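Local coordinates for protein CdiI toxin (Salmonella enterica subsp. enterica serovar Rubislaw str. ATCC 10717, PDB 4ZQU) that neutralises its cognate CdiA-CT toxin, acting as the immunity protein of a contact-dependent growth inhibition system, at residues S7-V12 and D121-H126; I129-T134 and D151-S156. One frame throughout, in Å; residues are numbered along the deposited sequence.

How the contacts relate
Contacts 1 and 2 are two antiparallel strand pairings in one sheet. Strands 118-124 and 129-138 are neighbours there, joined by backbone bonds such as Cys123 to Thr130 and Asp121 to Ser132, so the two contacts run in series across four strands. The centre of contact 1 is about 7 Å from the centre of the chain, that of contact 2 about 12 Å, and neither is wholly buried. Helix 47-59 packs on the apolar face of contact 1, and helix 161-172 on that of contact 2. The Trp9 indole, the Cys123 thiol and Asp121 lie on the other face of contact 1; contact 2 has a serine-asparagine bond at one end. Lys70 of the CdiA-CT toxin chain reaches both.

Contact 1: residues S7-V12 and D121-H126; sequences SAWASV and DICCNH
Ser7 starts the contact beside Cys124 and Asn125. Ser7 CA lies 3.2 Å from Cys124 O in a CA-H...O contact. Its OG bonds to Val5 O and to a water that also takes a weak bond from Asn125 ND2. Asn125 OD1 accepts from Asp127 N and Ala128 N, just after the segment. Ala8 pairs with Cys124 through two backbone bonds, Ala8 N to Cys124 O and Cys124 N to Ala8 O, both 2.8 Å. Trp9 faces Cys123 in a non-hydrogen-bonded pair. The thiol is anti to its own backbone N (chi1 179°), which carries SG along the strand to the pyrrole side of the indole. Cys123 SG sits 3.4 Å from Trp9 NE1. Cys123 SG lies 4.0 Å from the centroid of the Trp9 five-membered ring, obliquely, 45° off the ring normal. Cys123 CB touches Trp9 CD1 at 3.7 Å, while Ser7 CB lies above one face of the same ring, toward its rim. Ala10 and Ile122 form the next hydrogen-bonded pair, with both donors tilted out of the carbonyl planes. Their CB atoms meet on the face covered by Leu58 of helix 47-59. In one conformer, Ser11 OG may share a doubtful water bridge with Asp121 OD1. Asp121 OD2 forms a salt bridge with Lys70 of the CdiA-CT toxin chain. Val12 CG2 meets Ile122 CD1 at 3.6 Å. The faces thus differ: Ala8, Ala10, Ile122 and Cys124 meet Leu58, whereas the Trp9-Cys123 contact and Asp121 lie on the opposite face. Asp121 ties this strand pair directly to the bound toxin.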
loop_
_atom_site.group_PDB
_atom_site.type_symbol
_atom_site.label_atom_id
_atom_site.label_comp_id
_atom_site.label_asym_id
_atom_site.label_seq_id
_atom_site.Cartn_x
_atom_site.Cartn_y
_atom_site.Cartn_z
ATOM N N SER B 7 -3.524 -14.974 7.337
ATOM C CA SER B 7 -2.221 -14.897 6.692
ATOM C C SER B 7 -1.182 -14.284 7.620
ATOM O O SER B 7 -1.516 -13.710 8.657
ATOM C CB SER B 7 -2.299 -14.079 5.400
ATOM O OG SER B 7 -3.322 -14.553 4.543
ATOM N N ALA B 8 0.082 -14.417 7.232
ATOM C CA ALA B 8 1.188 -13.790 7.940
ATOM C C ALA B 8 2.080 -13.077 6.932
ATOM O O ALA B 8 2.262 -13.551 5.810
ATOM C CB ALA B 8 1.978 -14.821 8.728
ATOM N N TRP B 9 2.629 -11.935 7.326
ATOM C CA TRP B 9 3.397 -11.120 6.396
ATOM C C TRP B 9 4.778 -10.751 6.921
ATOM O O TRP B 9 5.081 -10.901 8.104
ATOM C CB TRP B 9 2.633 -9.839 6.053
ATOM C CG TRP B 9 1.275 -10.068 5.473
ATOM C CD1 TRP B 9 0.958 -10.181 4.153
ATOM C CD2 TRP B 9 0.044 -10.198 6.194
ATOM N NE1 TRP B 9 -0.393 -10.377 4.005
ATOM C CE2 TRP B 9 -0.976 -10.393 5.242
ATOM C CE3 TRP B 9 -0.292 -10.173 7.549
ATOM C CZ2 TRP B 9 -2.311 -10.561 5.604
ATOM C CZ3 TRP B 9 -1.616 -10.341 7.906
ATOM C CH2 TRP B 9 -2.610 -10.532 6.938
ATOM N N ALA B 10 5.606 -10.265 6.009
ATOM C CA ALA B 10 6.923 -9.754 6.336
ATOM C C ALA B 10 7.385 -8.908 5.161
ATOM O O ALA B 10 6.812 -8.990 4.075
ATOM C CB ALA B 10 7.900 -10.887 6.614
ATOM N N SER B 11 8.410 -8.090 5.376
ATOM C CA SER B 11 8.936 -7.253 4.304
ATOM C C SER B 11 10.461 -7.233 4.303
ATOM O O SER B 11 11.092 -7.148 5.359
ATOM C CB SER B 11 8.390 -5.829 4.421
ATOM O OG SER B 11 8.648 -5.087 3.242
ATOM N N VAL B 12 11.046 -7.307 3.111
ATOM C CA VAL B 12 12.492 -7.348 2.961
ATOM C C VAL B 12 13.023 -6.137 2.199
ATOM O O VAL B 12 12.602 -5.866 1.074
ATOM C CB VAL B 12 12.939 -8.634 2.236
ATOM C CG1 VAL B 12 14.443 -8.624 2.009
ATOM C CG2 VAL B 12 12.524 -9.856 3.030
ATOM N N ASP B 121 7.971 -8.426 -0.985
ATOM C CA ASP B 121 6.850 -8.697 -0.095
ATOM C C ASP B 121 6.741 -10.187 0.206
ATOM O O ASP B 121 6.865 -11.012 -0.693
ATOM C CB ASP B 121 5.544 -8.204 -0.716
ATOM C CG ASP B 121 5.650 -6.794 -1.254
ATOM O OD1 ASP B 121 6.239 -5.934 -0.564
ATOM O OD2 ASP B 121 5.149 -6.549 -2.371
ATOM N N ILE B 122 6.505 -10.528 1.467
ATOM C CA ILE B 122 6.290 -11.918 1.850
ATOM C C ILE B 122 4.915 -12.088 2.496
ATOM O O ILE B 122 4.558 -11.356 3.417
ATOM C CB ILE B 122 7.382 -12.428 2.820
ATOM C CG1 ILE B 122 8.696 -12.684 2.079
ATOM C CG2 ILE B 122 6.942 -13.715 3.495
ATOM C CD1 ILE B 122 9.549 -11.462 1.884
ATOM N N CYS B 123 4.142 -13.045 1.988
ATOM C CA CYS B 123 2.853 -13.404 2.567
ATOM C C CYS B 123 2.758 -14.923 2.690
ATOM O O CYS B 123 3.277 -15.648 1.847
ATOM C CB CYS B 123 1.704 -12.862 1.717
ATOM S SG CYS B 123 0.062 -13.278 2.331
ATOM N N CYS B 124 2.105 -15.406 3.741
ATOM C CA CYS B 124 2.002 -16.843 3.962
ATOM C C CYS B 124 0.633 -17.224 4.507
ATOM O O CYS B 124 0.126 -16.597 5.428
ATOM C CB CYS B 124 3.100 -17.318 4.921
ATOM S SG CYS B 124 2.964 -19.039 5.457
ATOM N N ASN B 125 0.033 -18.252 3.924
ATOM C CA ASN B 125 -1.190 -18.816 4.473
ATOM C C ASN B 125 -1.169 -20.336 4.371
ATOM O O ASN B 125 -0.108 -20.939 4.201
ATOM C CB ASN B 125 -2.428 -18.240 3.774
ATOM C CG ASN B 125 -2.375 -18.373 2.260
ATOM O OD1 ASN B 125 -1.647 -19.202 1.713
ATOM N ND2 ASN B 125 -3.169 -17.557 1.574
ATOM N N HIS B 126 -2.341 -20.950 4.475
ATOM C CA HIS B 126 -2.450 -22.401 4.412
ATOM C C HIS B 126 -2.074 -22.922 3.030
ATOM O O HIS B 126 -1.688 -24.080 2.877
ATOM C CB HIS B 126 -3.870 -22.841 4.766
ATOM C CG HIS B 126 -4.916 -22.306 3.836
ATOM N ND1 HIS B 126 -5.153 -22.853 2.590
ATOM C CD2 HIS B 126 -5.777 -21.273 3.961
ATOM C CE1 HIS B 126 -6.121 -22.178 1.995
ATOM N NE2 HIS B 126 -6.518 -21.214 2.804
HETATM O O HOH W 1 -3.437 -14.545 1.764
HETATM O O HOH W 2 5.958 -5.643 1.896
#

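Contact 2: residues I129-T134 and D151-S156; sequences ITISPT and DNVILS
Ile131 and Val153 are gripped by two backbone bonds, the shorter being Val153 N to Ile131 O at 2.7 Å. Ile129 and Leu155 form a second hydrogen-bonded pair, and both of its N-H...O angles are at least 165°. Between them Thr130 faces Ile154 without bonds. On the apolar face, Ile131 CB meets Val153 CB at 4.0 Å, and Ile131 CD1 reaches diagonally to Leu155 CD1 at 4.1 Å. Beyond Ile131, Ser132 OG donates to Asn152 OD1 at 2.8 Å. With chi1 at -176° the Ser132 hydroxyl stands beside its own carbonyl carbon, and it approaches Asn152 from above the amide plane, 43° out of it. Thr130 CG2 lies near the ND2 end of that amide. Pro133 CG rests 3.2 Å from Asp151 OD1, a carboxylate oxygen held by Thr145 OG1. Further out, Ile164, Leu168 and Ala171 of helix 161-172 cover the Ile129, Ile131 and Val153 side. Arg174 NH1 fixes Asp151 O. Pro133 O accepts a bond from Lys70 of the CdiA-CT toxin chain. The short strand 153-155, at the margin of the sheet within this chain, therefore joins an apolar seam under the helix to a polar end of Ser132, Asn152 and Asp151.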
loop_
_atom_site.group_PDB
_atom_site.type_symbol
_atom_site.label_atom_id
_atom_site.label_comp_id
_atom_site.label_asym_id
_atom_site.label_seq_id
_atom_site.Cartn_x
_atom_site.Cartn_y
_atom_site.Cartn_z
ATOM N N ILE B 129 3.484 -19.946 0.278
ATOM C CA ILE B 129 4.306 -18.802 0.655
ATOM C C ILE B 129 4.631 -17.979 -0.588
ATOM O O ILE B 129 5.281 -18.468 -1.511
ATOM C CB ILE B 129 5.613 -19.236 1.339
ATOM C CG1 ILE B 129 5.315 -20.079 2.582
ATOM C CG2 ILE B 129 6.451 -18.021 1.699
ATOM C CD1 ILE B 129 6.548 -20.673 3.224
ATOM N N THR B 130 4.175 -16.732 -0.615
ATOM C CA THR B 130 4.367 -15.888 -1.787
ATOM C C THR B 130 5.405 -14.795 -1.544
ATOM O O THR B 130 5.255 -13.967 -0.644
ATOM C CB THR B 130 3.045 -15.230 -2.227
ATOM O OG1 THR B 130 2.050 -16.242 -2.426
ATOM C CG2 THR B 130 3.242 -14.456 -3.521
ATOM N N ILE B 131 6.455 -14.806 -2.357
ATOM C CA ILE B 131 7.488 -13.781 -2.301
ATOM C C ILE B 131 7.404 -12.924 -3.561
ATOM O O ILE B 131 7.628 -13.412 -4.673
ATOM C CB ILE B 131 8.895 -14.394 -2.160
ATOM C CG1 ILE B 131 8.894 -15.476 -1.074
ATOM C CG2 ILE B 131 9.917 -13.314 -1.845
ATOM C CD1 ILE B 131 10.245 -16.114 -0.838
ATOM N N SER B 132 7.073 -11.649 -3.383
ATOM C CA SER B 132 6.754 -10.776 -4.506
ATOM C C SER B 132 7.771 -9.652 -4.679
ATOM O O SER B 132 7.953 -8.830 -3.784
ATOM C CB SER B 132 5.351 -10.188 -4.329
ATOM O OG SER B 132 4.972 -9.411 -5.453
ATOM N N PRO B 133 8.434 -9.610 -5.844
ATOM C CA PRO B 133 9.376 -8.529 -6.143
ATOM C C PRO B 133 8.653 -7.223 -6.475
ATOM O O PRO B 133 7.444 -7.228 -6.713
ATOM C CB PRO B 133 10.143 -9.064 -7.352
ATOM C CG PRO B 133 9.159 -9.951 -8.042
ATOM C CD PRO B 133 8.324 -10.573 -6.954
ATOM N N THR B 134 9.390 -6.116 -6.481
ATOM C CA THR B 134 8.806 -4.812 -6.776
ATOM C C THR B 134 9.643 -4.034 -7.783
ATOM O O THR B 134 10.774 -4.410 -8.090
ATOM C CB THR B 134 8.661 -3.944 -5.507
ATOM O OG1 THR B 134 9.951 -3.738 -4.915
ATOM C CG2 THR B 134 7.744 -4.611 -4.498
ATOM N N ASP B 151 5.851 -12.959 -11.950
ATOM C CA ASP B 151 7.239 -13.003 -11.514
ATOM C C ASP B 151 7.382 -13.259 -10.016
ATOM O O ASP B 151 8.490 -13.228 -9.485
ATOM C CB ASP B 151 7.949 -11.705 -11.893
ATOM C CG ASP B 151 7.354 -10.497 -11.211
ATOM O OD1 ASP B 151 8.091 -9.508 -11.035
ATOM O OD2 ASP B 151 6.158 -10.538 -10.848
ATOM N N ASN B 152 6.268 -13.514 -9.338
ATOM C CA ASN B 152 6.317 -13.843 -7.918
ATOM C C ASN B 152 6.943 -15.207 -7.678
ATOM O O ASN B 152 6.754 -16.138 -8.462
ATOM C CB ASN B 152 4.919 -13.810 -7.296
ATOM C CG ASN B 152 4.345 -12.411 -7.224
ATOM O OD1 ASN B 152 5.067 -11.422 -7.340
ATOM N ND2 ASN B 152 3.038 -12.321 -7.011
ATOM N N VAL B 153 7.696 -15.317 -6.590
ATOM C CA VAL B 153 8.238 -16.600 -6.175
ATOM C C VAL B 153 7.266 -17.274 -5.219
ATOM O O VAL B 153 7.155 -16.889 -4.058
ATOM C CB VAL B 153 9.609 -16.446 -5.503
ATOM C CG1 VAL B 153 10.110 -17.796 -5.006
ATOM C CG2 VAL B 153 10.600 -15.828 -6.473
ATOM N N ILE B 154 6.553 -18.275 -5.719
ATOM C CA ILE B 154 5.578 -18.993 -4.913
ATOM C C ILE B 154 6.154 -20.324 -4.445
ATOM O O ILE B 154 6.578 -21.147 -5.258
ATOM C CB ILE B 154 4.278 -19.243 -5.692
ATOM C CG1 ILE B 154 3.874 -17.988 -6.466
ATOM C CG2 ILE B 154 3.169 -19.677 -4.745
ATOM C CD1 ILE B 154 2.674 -18.186 -7.359
ATOM N N LEU B 155 6.167 -20.527 -3.133
ATOM C CA LEU B 155 6.744 -21.732 -2.551
ATOM C C LEU B 155 5.705 -22.527 -1.777
ATOM O O LEU B 155 4.697 -21.980 -1.329
ATOM C CB LEU B 155 7.910 -21.376 -1.628
ATOM C CG LEU B 155 9.020 -20.511 -2.226
ATOM C CD1 LEU B 155 10.035 -20.153 -1.158
ATOM C CD2 LEU B 155 9.690 -21.219 -3.390
ATOM N N SER B 156 5.958 -23.823 -1.627
ATOM C CA SER B 156 5.095 -24.690 -0.840
ATOM C C SER B 156 5.125 -24.271 0.627
ATOM O O SER B 156 6.113 -23.707 1.095
ATOM C CB SER B 156 5.530 -26.151 -0.990
ATOM O OG SER B 156 4.703 -27.020 -0.237
#